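Local coordinates for beta-ketoacyl synthase (Pseudomonas aeruginosa, PDB 4CW4), which catalyses the condensation of acetyl-CoA with malonyl-ACP to form acetoacetyl-ACP, the primer that initiates fatty acid biosynthesis, and acts as a homodimer, at residues A[7-12]-A[386-391]; A[289-294]-A[541-546]; A[311-316]-A[365-370]. All blocks are in the same frame, centred on the assembly; numbering follows the deposited sequence.

Interaction 1 of 3, residues A[7-12]-A[386-391]; sequences SRLPVI and HGAVTD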
loop_
_atom_site.group_PDB
_atom_site.type_symbol
_atom_site.label_atom_id
_atom_site.label_comp_id
_atom_site.label_asym_id
_atom_site.label_seq_id
_atom_site.Cartn_x
_atom_site.Cartn_y
_atom_site.Cartn_z
ATOM N N SER A 7 20.068 -12.222 18.500
ATOM C CA SER A 7 19.112 -11.132 18.276
ATOM C C SER A 7 17.972 -11.034 19.299
ATOM O O SER A 7 17.609 -11.996 19.973
ATOM C CB SER A 7 18.485 -11.261 16.880
ATOM O OG SER A 7 19.465 -11.090 15.870
ATOM N N ARG A 8 17.401 -9.841 19.385
ATOM C CA ARG A 8 16.196 -9.609 20.152
ATOM C C ARG A 8 15.048 -10.446 19.624
ATOM O O ARG A 8 14.862 -10.567 18.415
ATOM C CB ARG A 8 15.830 -8.120 20.096
ATOM C CG ARG A 8 16.747 -7.270 20.971
ATOM C CD ARG A 8 16.519 -5.794 20.790
ATOM N NE ARG A 8 17.438 -4.983 21.590
ATOM C CZ ARG A 8 17.662 -3.688 21.395
ATOM N NH1 ARG A 8 17.091 -3.051 20.377
ATOM N NH2 ARG A 8 18.481 -3.035 22.198
ATOM N N LEU A 9 14.271 -10.998 20.550
ATOM C CA LEU A 9 13.080 -11.809 20.246
ATOM C C LEU A 9 11.825 -10.947 20.286
ATOM O O LEU A 9 11.586 -10.292 21.279
ATOM C CB LEU A 9 12.913 -12.930 21.281
ATOM C CG LEU A 9 11.699 -13.855 21.115
ATOM C CD1 LEU A 9 11.833 -14.720 19.873
ATOM C CD2 LEU A 9 11.482 -14.740 22.343
ATOM N N PRO A 10 11.028 -10.938 19.204
ATOM C CA PRO A 10 9.774 -10.178 19.262
ATOM C C PRO A 10 8.704 -10.880 20.103
ATOM O O PRO A 10 8.268 -12.000 19.774
ATOM C CB PRO A 10 9.334 -10.130 17.785
ATOM C CG PRO A 10 10.587 -10.393 16.995
ATOM C CD PRO A 10 11.299 -11.402 17.833
ATOM N N VAL A 11 8.276 -10.231 21.177
ATOM C CA VAL A 11 7.227 -10.801 22.014
ATOM C C VAL A 11 5.968 -9.948 21.904
ATOM O O VAL A 11 6.042 -8.726 21.765
ATOM C CB VAL A 11 7.664 -10.991 23.478
ATOM C CG1 VAL A 11 8.809 -11.973 23.554
ATOM C CG2 VAL A 11 8.046 -9.705 24.144
ATOM N N ILE A 12 4.816 -10.622 21.941
ATOM C CA ILE A 12 3.520 -9.975 21.858
ATOM C C ILE A 12 3.095 -9.565 23.261
ATOM O O ILE A 12 2.828 -10.428 24.097
ATOM C CB ILE A 12 2.452 -10.904 21.240
ATOM C CG1 ILE A 12 2.876 -11.405 19.855
ATOM C CG2 ILE A 12 1.096 -10.174 21.195
ATOM C CD1 ILE A 12 2.034 -12.548 19.349
ATOM N N HIS A 386 1.965 -12.755 25.430
ATOM C CA HIS A 386 0.847 -13.501 24.876
ATOM C C HIS A 386 1.300 -14.478 23.803
ATOM O O HIS A 386 0.515 -15.281 23.309
ATOM C CB HIS A 386 -0.208 -12.530 24.354
ATOM C CG HIS A 386 -0.689 -11.579 25.399
ATOM N ND1 HIS A 386 -1.548 -11.965 26.399
ATOM C CD2 HIS A 386 -0.409 -10.273 25.628
ATOM C CE1 HIS A 386 -1.783 -10.939 27.201
ATOM N NE2 HIS A 386 -1.109 -9.897 26.755
ATOM N N GLY A 387 2.582 -14.390 23.453
ATOM C CA GLY A 387 3.191 -15.218 22.439
ATOM C C GLY A 387 4.464 -14.539 21.952
ATOM O O GLY A 387 4.799 -13.445 22.403
ATOM N N ALA A 388 5.152 -15.167 21.010
ATOM C CA ALA A 388 6.310 -14.559 20.343
ATOM C C ALA A 388 6.223 -14.857 18.855
ATOM O O ALA A 388 5.649 -15.864 18.450
ATOM C CB ALA A 388 7.612 -15.098 20.908
ATOM N N VAL A 389 6.751 -13.971 18.033
ATOM C CA VAL A 389 6.733 -14.187 16.609
ATOM C C VAL A 389 8.170 -14.202 16.096
ATOM O O VAL A 389 8.905 -13.252 16.299
ATOM C CB VAL A 389 5.913 -13.120 15.888
ATOM C CG1 VAL A 389 5.966 -13.385 14.426
ATOM C CG2 VAL A 389 4.471 -13.159 16.343
ATOM N N THR A 390 8.559 -15.300 15.452
ATOM C CA THR A 390 9.955 -15.534 15.103
ATOM C C THR A 390 10.264 -15.355 13.624
ATOM O O THR A 390 11.396 -15.061 13.272
ATOM C CB THR A 390 10.415 -16.925 15.550
ATOM O OG1 THR A 390 9.462 -17.894 15.155
ATOM C CG2 THR A 390 10.575 -16.986 17.064
ATOM N N ASP A 391 9.281 -15.528 12.754
ATOM C CA ASP A 391 9.524 -15.425 11.329
ATOM C C ASP A 391 8.227 -15.263 10.588
ATOM O O ASP A 391 7.179 -15.799 11.006
ATOM C CB ASP A 391 10.189 -16.687 10.774
ATOM C CG ASP A 391 11.723 -16.646 10.821
ATOM O OD1 ASP A 391 12.363 -15.699 10.279
ATOM O OD2 ASP A 391 12.285 -17.581 11.413
#
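Ile-12 lies against the backbone of Gly-387, and its side chain can be followed outward atom by atom. Ile-12 CB sits 3.6 Å from Gly-387 O, and CG1 runs on over the same peptide, near Gly-387 C. With CG1 anti to the carbonyl carbon (chi1 -56°) and the chain extended beyond it, Ile-12 CD1 reaches Val-389 CG2 at 3.9 Å, while the other branch, Ile-12 CG2, turns to His-386 CB at 4.2 Å. The main chains are antiparallel, their axes at 145°. Ile-12 N gives a nearly straight bond to Gly-387 O (2.9 Å), His-386 N one to Ile-12 O (2.8 Å), and Val-389 N a more bent one to Pro-10 O (3.0 Å). At the other end of the contact, the two methyls of Leu-9 part: CD2 meets Ala-388 CB and Leu-9 CD1 meets Thr-390 CG2 at 3.8 Å. Phe-634 of the second subunit packs on both Leu-9 and Thr-390. Pro-10 and Val-389 rest on helix 288-301. Strand 10-19 also pairs with 366-374, and 387-394 with 543-550, so this antiparallel junction joins strands of the N-terminal and C-terminal halves of the thiolase-like core, where the second subunit also reaches.

Interaction 2 of 3, residues A[289-294]-A[541-546]; sequences FLYNLQ and GGNNAS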
loop_
_atom_site.group_PDB
_atom_site.type_symbol
_atom_site.label_atom_id
_atom_site.label_comp_id
_atom_site.label_asym_id
_atom_site.label_seq_id
_atom_site.Cartn_x
_atom_site.Cartn_y
_atom_site.Cartn_z
ATOM N N PHE A 289 -1.442 -8.568 6.378
ATOM C CA PHE A 289 -0.995 -8.395 7.750
ATOM C C PHE A 289 0.343 -9.079 7.998
ATOM O O PHE A 289 1.176 -8.540 8.702
ATOM C CB PHE A 289 -2.043 -8.854 8.768
ATOM C CG PHE A 289 -1.485 -9.003 10.149
ATOM C CD1 PHE A 289 -1.289 -7.898 10.954
ATOM C CD2 PHE A 289 -1.117 -10.242 10.624
ATOM C CE1 PHE A 289 -0.773 -8.028 12.204
ATOM C CE2 PHE A 289 -0.587 -10.375 11.890
ATOM C CZ PHE A 289 -0.410 -9.267 12.679
ATOM N N LEU A 290 0.548 -10.254 7.414
ATOM C CA LEU A 290 1.811 -10.946 7.577
ATOM C C LEU A 290 2.956 -10.172 6.922
ATOM O O LEU A 290 4.076 -10.239 7.396
ATOM C CB LEU A 290 1.727 -12.389 7.056
ATOM C CG LEU A 290 0.862 -13.361 7.877
ATOM C CD1 LEU A 290 0.921 -14.766 7.284
ATOM C CD2 LEU A 290 1.320 -13.389 9.318
ATOM N N TYR A 291 2.689 -9.449 5.834
ATOM C CA TYR A 291 3.711 -8.591 5.260
ATOM C C TYR A 291 4.122 -7.462 6.220
ATOM O O TYR A 291 5.314 -7.177 6.397
ATOM C CB TYR A 291 3.232 -8.004 3.926
ATOM C CG TYR A 291 3.170 -8.950 2.735
ATOM C CD1 TYR A 291 2.701 -10.238 2.837
ATOM C CD2 TYR A 291 3.562 -8.520 1.488
ATOM C CE1 TYR A 291 2.644 -11.079 1.734
ATOM C CE2 TYR A 291 3.500 -9.345 0.384
ATOM C CZ TYR A 291 3.043 -10.628 0.517
ATOM O OH TYR A 291 2.977 -11.476 -0.568
ATOM N N ASN A 292 3.143 -6.846 6.874
ATOM C CA ASN A 292 3.439 -5.856 7.901
ATOM C C ASN A 292 4.189 -6.522 9.066
ATOM O O ASN A 292 5.106 -5.946 9.651
ATOM C CB ASN A 292 2.145 -5.205 8.418
ATOM C CG ASN A 292 1.626 -4.105 7.516
ATOM O OD1 ASN A 292 2.385 -3.433 6.813
ATOM N ND2 ASN A 292 0.320 -3.896 7.566
ATOM N N LEU A 293 3.800 -7.741 9.411
ATOM C CA LEU A 293 4.408 -8.437 10.546
ATOM C C LEU A 293 5.868 -8.797 10.228
ATOM O O LEU A 293 6.719 -8.727 11.105
ATOM C CB LEU A 293 3.601 -9.679 10.935
ATOM C CG LEU A 293 4.016 -10.427 12.204
ATOM C CD1 LEU A 293 3.889 -9.528 13.404
ATOM C CD2 LEU A 293 3.167 -11.679 12.402
ATOM N N GLN A 294 6.166 -9.127 8.972
ATOM C CA GLN A 294 7.539 -9.411 8.596
ATOM C C GLN A 294 8.419 -8.183 8.850
ATOM O O GLN A 294 9.542 -8.282 9.393
ATOM C CB GLN A 294 7.646 -9.841 7.136
ATOM C CG GLN A 294 9.049 -10.357 6.789
ATOM C CD GLN A 294 9.220 -10.645 5.316
ATOM O OE1 GLN A 294 9.215 -9.721 4.497
ATOM N NE2 GLN A 294 9.345 -11.928 4.959
ATOM N N GLY A 541 -2.493 -11.899 -6.949
ATOM C CA GLY A 541 -1.299 -11.212 -7.360
ATOM C C GLY A 541 -0.071 -12.011 -7.023
ATOM O O GLY A 541 0.996 -11.458 -7.028
ATOM N N GLY A 542 -0.203 -13.307 -6.723
ATOM C CA GLY A 542 0.975 -14.091 -6.384
ATOM C C GLY A 542 1.544 -13.666 -5.048
ATOM O O GLY A 542 2.743 -13.496 -4.900
ATOM N N ASN A 543 0.659 -13.498 -4.070
ATOM C CA ASN A 543 1.043 -13.120 -2.726
ATOM C C ASN A 543 0.790 -14.269 -1.768
ATOM O O ASN A 543 -0.321 -14.764 -1.683
ATOM C CB ASN A 543 0.289 -11.844 -2.322
ATOM C CG ASN A 543 0.862 -10.608 -3.005
ATOM O OD1 ASN A 543 1.976 -10.181 -2.692
ATOM N ND2 ASN A 543 0.130 -10.050 -3.958
ATOM N N ASN A 544 1.837 -14.716 -1.083
ATOM C CA ASN A 544 1.732 -15.821 -0.129
ATOM C C ASN A 544 2.583 -15.502 1.076
ATOM O O ASN A 544 3.674 -14.953 0.939
ATOM C CB ASN A 544 2.246 -17.140 -0.725
ATOM C CG ASN A 544 1.605 -17.478 -2.058
ATOM O OD1 ASN A 544 0.513 -18.052 -2.117
ATOM N ND2 ASN A 544 2.282 -17.125 -3.141
ATOM N N ALA A 545 2.114 -15.883 2.259
ATOM C CA ALA A 545 2.908 -15.699 3.467
ATOM C C ALA A 545 2.547 -16.725 4.503
ATOM O O ALA A 545 1.397 -17.158 4.572
ATOM C CB ALA A 545 2.734 -14.288 4.042
ATOM N N SER A 546 3.547 -17.104 5.305
ATOM C CA SER A 546 3.312 -17.946 6.468
ATOM C C SER A 546 4.102 -17.409 7.647
ATOM O O SER A 546 5.274 -17.042 7.505
ATOM C CB SER A 546 3.714 -19.399 6.201
ATOM O OG SER A 546 3.069 -19.905 5.055
#
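Tyr-291 and Asn-543 meet with their side chains crossing at about a right angle, the phenol ring and the amide plane turned 63° apart. The phenol oxygen does the touching: Tyr-291 OH lies 2.7 Å from Asn-543 OD1 and donates a hydrogen bond to it that is weak in its geometry. The same oxygen is also close to the aliphatic part of the asparagine, with Tyr-291 OH 3.2 Å from Asn-543 CB, so it bears on the root of the side chain as well as on the amide. A chi1 of -73°, which sets CG anti to the carbonyl carbon, sends the ring across toward the start of the strand and brings OH to Asn-543. On the way, Tyr-291 CE1 lies 4.0 Å from Ala-545 CB, an oblique approach.

One residue earlier, Leu-290 points straight at the strand. Leu-290 CB meets Ala-545 CB at 3.7 Å, and the extended branch carries Leu-290 CD1 to 3.6 Å from Ala-545 O. The alanine methyl therefore touches both Leu-290 and the tyrosine ring, and with this small group between them Leu-290 CA and Ala-545 CA are 6.4 Å apart. Helix and strand axes are inclined at 59°, and Asn-544 and Ser-546 turn their side chains to the other side of the strand, where Asn-544 ND2 bonds Asp-397 and Ser-546 OG bonds Thr-413.

Asn-543 ND2 bonds Phe-540 O and Asp-266 OD1 of the second subunit; these bonds probably do most to set the amide's rotation, the weak phenol bond adding to them. The side chain of Asn-543 lies about 7 Å from that of Cys-286, the inferred active-site cysteine. The contact thus pairs a buried phenol and amide, the latter reaching the dimer partner, with an adjoining apolar patch of Leu-290, Ala-545 and Tyr-291.

Interaction 3 of 3, residues A[311-316]-A[365-370]; sequences GNSEAP and ESSQYV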
loop_
_atom_site.group_PDB
_atom_site.type_symbol
_atom_site.label_atom_id
_atom_site.label_comp_id
_atom_site.label_asym_id
_atom_site.label_seq_id
_atom_site.Cartn_x
_atom_site.Cartn_y
_atom_site.Cartn_z
ATOM N N GLY A 311 -0.624 -4.066 12.504
ATOM C CA GLY A 311 -2.002 -4.471 12.309
ATOM C C GLY A 311 -2.531 -4.010 10.968
ATOM O O GLY A 311 -1.757 -3.735 10.042
ATOM N N ASN A 312 -3.849 -3.911 10.865
ATOM C CA ASN A 312 -4.509 -3.484 9.636
ATOM C C ASN A 312 -5.933 -3.067 9.970
ATOM O O ASN A 312 -6.466 -3.387 11.042
ATOM C CB ASN A 312 -4.538 -4.626 8.612
ATOM C CG ASN A 312 -3.241 -4.780 7.846
ATOM O OD1 ASN A 312 -2.506 -5.754 8.024
ATOM N ND2 ASN A 312 -2.955 -3.826 6.982
ATOM N N SER A 313 -6.559 -2.362 9.032
ATOM C CA SER A 313 -7.944 -1.989 9.152
ATOM C C SER A 313 -8.578 -1.999 7.773
ATOM O O SER A 313 -8.092 -1.323 6.869
ATOM C CB SER A 313 -8.087 -0.598 9.731
ATOM O OG SER A 313 -9.471 -0.343 9.924
ATOM N N GLU A 314 -9.631 -2.776 7.619
ATOM C CA GLU A 314 -10.344 -2.877 6.358
ATOM C C GLU A 314 -11.844 -2.854 6.625
ATOM O O GLU A 314 -12.353 -3.610 7.448
ATOM C CB GLU A 314 -9.967 -4.153 5.600
ATOM C CG GLU A 314 -10.308 -4.099 4.118
ATOM C CD GLU A 314 -9.141 -3.698 3.250
ATOM O OE1 GLU A 314 -8.055 -4.298 3.357
ATOM O OE2 GLU A 314 -9.319 -2.806 2.404
ATOM N N ALA A 315 -12.543 -1.981 5.903
ATOM C CA ALA A 315 -13.983 -1.843 5.991
ATOM C C ALA A 315 -14.531 -1.835 4.561
ATOM O O ALA A 315 -14.840 -0.792 3.996
ATOM C CB ALA A 315 -14.360 -0.545 6.735
ATOM N N PRO A 316 -14.627 -3.024 3.952
ATOM C CA PRO A 316 -14.944 -3.144 2.534
ATOM C C PRO A 316 -16.393 -3.522 2.247
ATOM O O PRO A 316 -16.674 -3.880 1.105
ATOM C CB PRO A 316 -14.043 -4.286 2.121
ATOM C CG PRO A 316 -14.141 -5.222 3.312
ATOM C CD PRO A 316 -14.255 -4.328 4.530
ATOM N N GLU A 365 -15.327 -7.010 7.515
ATOM C CA GLU A 365 -14.581 -5.873 8.052
ATOM C C GLU A 365 -13.906 -6.250 9.367
ATOM O O GLU A 365 -14.465 -6.961 10.199
ATOM C CB GLU A 365 -15.521 -4.691 8.290
ATOM C CG GLU A 365 -16.641 -4.946 9.289
ATOM C CD GLU A 365 -17.645 -3.807 9.416
ATOM O OE1 GLU A 365 -17.555 -2.793 8.674
ATOM O OE2 GLU A 365 -18.550 -3.938 10.256
ATOM N N SER A 366 -12.696 -5.741 9.562
ATOM C CA SER A 366 -11.940 -6.002 10.782
ATOM C C SER A 366 -10.826 -5.011 10.918
ATOM O O SER A 366 -10.212 -4.618 9.922
ATOM C CB SER A 366 -11.311 -7.386 10.737
ATOM O OG SER A 366 -10.651 -7.684 11.968
ATOM N N SER A 367 -10.553 -4.605 12.150
ATOM C CA SER A 367 -9.311 -3.900 12.450
ATOM C C SER A 367 -8.714 -4.557 13.668
ATOM O O SER A 367 -9.389 -4.745 14.675
ATOM C CB SER A 367 -9.507 -2.405 12.700
ATOM O OG SER A 367 -8.245 -1.787 12.922
ATOM N N GLN A 368 -7.430 -4.886 13.577
ATOM C CA GLN A 368 -6.722 -5.662 14.592
ATOM C C GLN A 368 -5.308 -5.132 14.710
ATOM O O GLN A 368 -4.699 -4.820 13.696
ATOM C CB GLN A 368 -6.633 -7.127 14.167
ATOM C CG GLN A 368 -7.942 -7.847 13.937
ATOM C CD GLN A 368 -8.577 -8.332 15.208
ATOM O OE1 GLN A 368 -8.521 -7.665 16.240
ATOM N NE2 GLN A 368 -9.200 -9.499 15.143
ATOM N N TYR A 369 -4.792 -5.095 15.935
ATOM C CA TYR A 369 -3.407 -4.718 16.207
ATOM C C TYR A 369 -2.768 -5.643 17.233
ATOM O O TYR A 369 -3.417 -6.078 18.182
ATOM C CB TYR A 369 -3.309 -3.252 16.688
ATOM C CG TYR A 369 -3.637 -2.336 15.570
ATOM C CD1 TYR A 369 -2.698 -2.070 14.590
ATOM C CD2 TYR A 369 -4.914 -1.801 15.436
ATOM C CE1 TYR A 369 -3.012 -1.285 13.512
ATOM C CE2 TYR A 369 -5.236 -1.023 14.366
ATOM C CZ TYR A 369 -4.292 -0.768 13.406
ATOM O OH TYR A 369 -4.588 0.005 12.299
ATOM N N VAL A 370 -1.483 -5.922 17.036
ATOM C CA VAL A 370 -0.672 -6.509 18.093
ATOM C C VAL A 370 0.410 -5.507 18.458
ATOM O O VAL A 370 0.862 -4.712 17.614
ATOM C CB VAL A 370 -0.016 -7.862 17.699
ATOM C CG1 VAL A 370 -1.099 -8.938 17.475
ATOM C CG2 VAL A 370 0.905 -7.718 16.495
#
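An antiparallel strand pair of the N-terminal half of the ketosynthase core is formed where strand 307-314 meets strand 366-374, their axes 168° apart. Asn-312 with Gln-368 and Glu-314 with Ser-366 are the hydrogen-bonded pairs, and Gly-311 with Tyr-369 and Ser-313 with Ser-367 the non-hydrogen-bonded ones. Asn-312 N donates to Gln-368 O at 3.1 Å, and Gln-368 N returns the bond to Asn-312 O. Glu-314 N to Ser-366 O, at 3.0 Å, is the straightest of the backbone bonds; Ser-366 N completes the exchange with Glu-314 O.

Asn-312 O takes a second donor. Ser-367 holds its hydroxyl anti to the backbone N (chi1 -177°), and from there Ser-367 OG reaches Asn-312 O at 3.0 Å, tilted 30° from the carbonyl plane. Two bonds thus grip one buried carbonyl. On the same face, Ser-313 CB packs 3.4 Å from Ser-367 OG, while Ser-313 OG bonds Gly-191 O. The ring of Tyr-369 approaches Gly-311 obliquely, with Tyr-369 CD1 3.4 Å from Gly-311 CA, and the same Gly-311 CA makes a CA-H...O contact with Gln-368 O at 3.1 Å. Tyr-369 OH is held by Ser-195 and Ser-226. At the strand entrance, Pro-316 CD lies 4.0 Å from Glu-365 CB, whose carboxylate is taken by Arg-190, Tyr-98 and Leu-173 N. The carboxylate of Glu-314, a side chain about 7 Å from that of Cys-286, the inferred active-site residue, accepts from the backbone N atoms of Ile-229 and Met-230.

Helix 190-204 covers the face carrying Ser-313, Ser-367 and Tyr-369, whereas Gln-368 on the other face packs on helix 482-496. Strand 307-314 bonds onward to strand 222-225, and strand 366-374 to strand 10-19.

Along the chain the segments come in the order 7-12, 289-294, 311-316, 365-370, 386-391, 541-546, so interactions 1 and 2 interleave, while interaction 3 falls wholly between the halves of each. Their centres are about 17 Å (1 to 2), 15 Å (2 to 3) and 21 Å (1 to 3) apart. Helix 288-301 is the common element: Leu-293 CD2 packs on Val-389 CG1 of interaction 1 at 3.9 Å, and Phe-289 CD1 on Gly-311 CA of interaction 3 at 3.8 Å. Strands 10-19 and 366-374 are neighbours, as are 387-394 and 543-550. Sequence-distant halves of the ketosynthase core are thereby joined around this helix, with interactions 1 and 2 also reaching the second subunit.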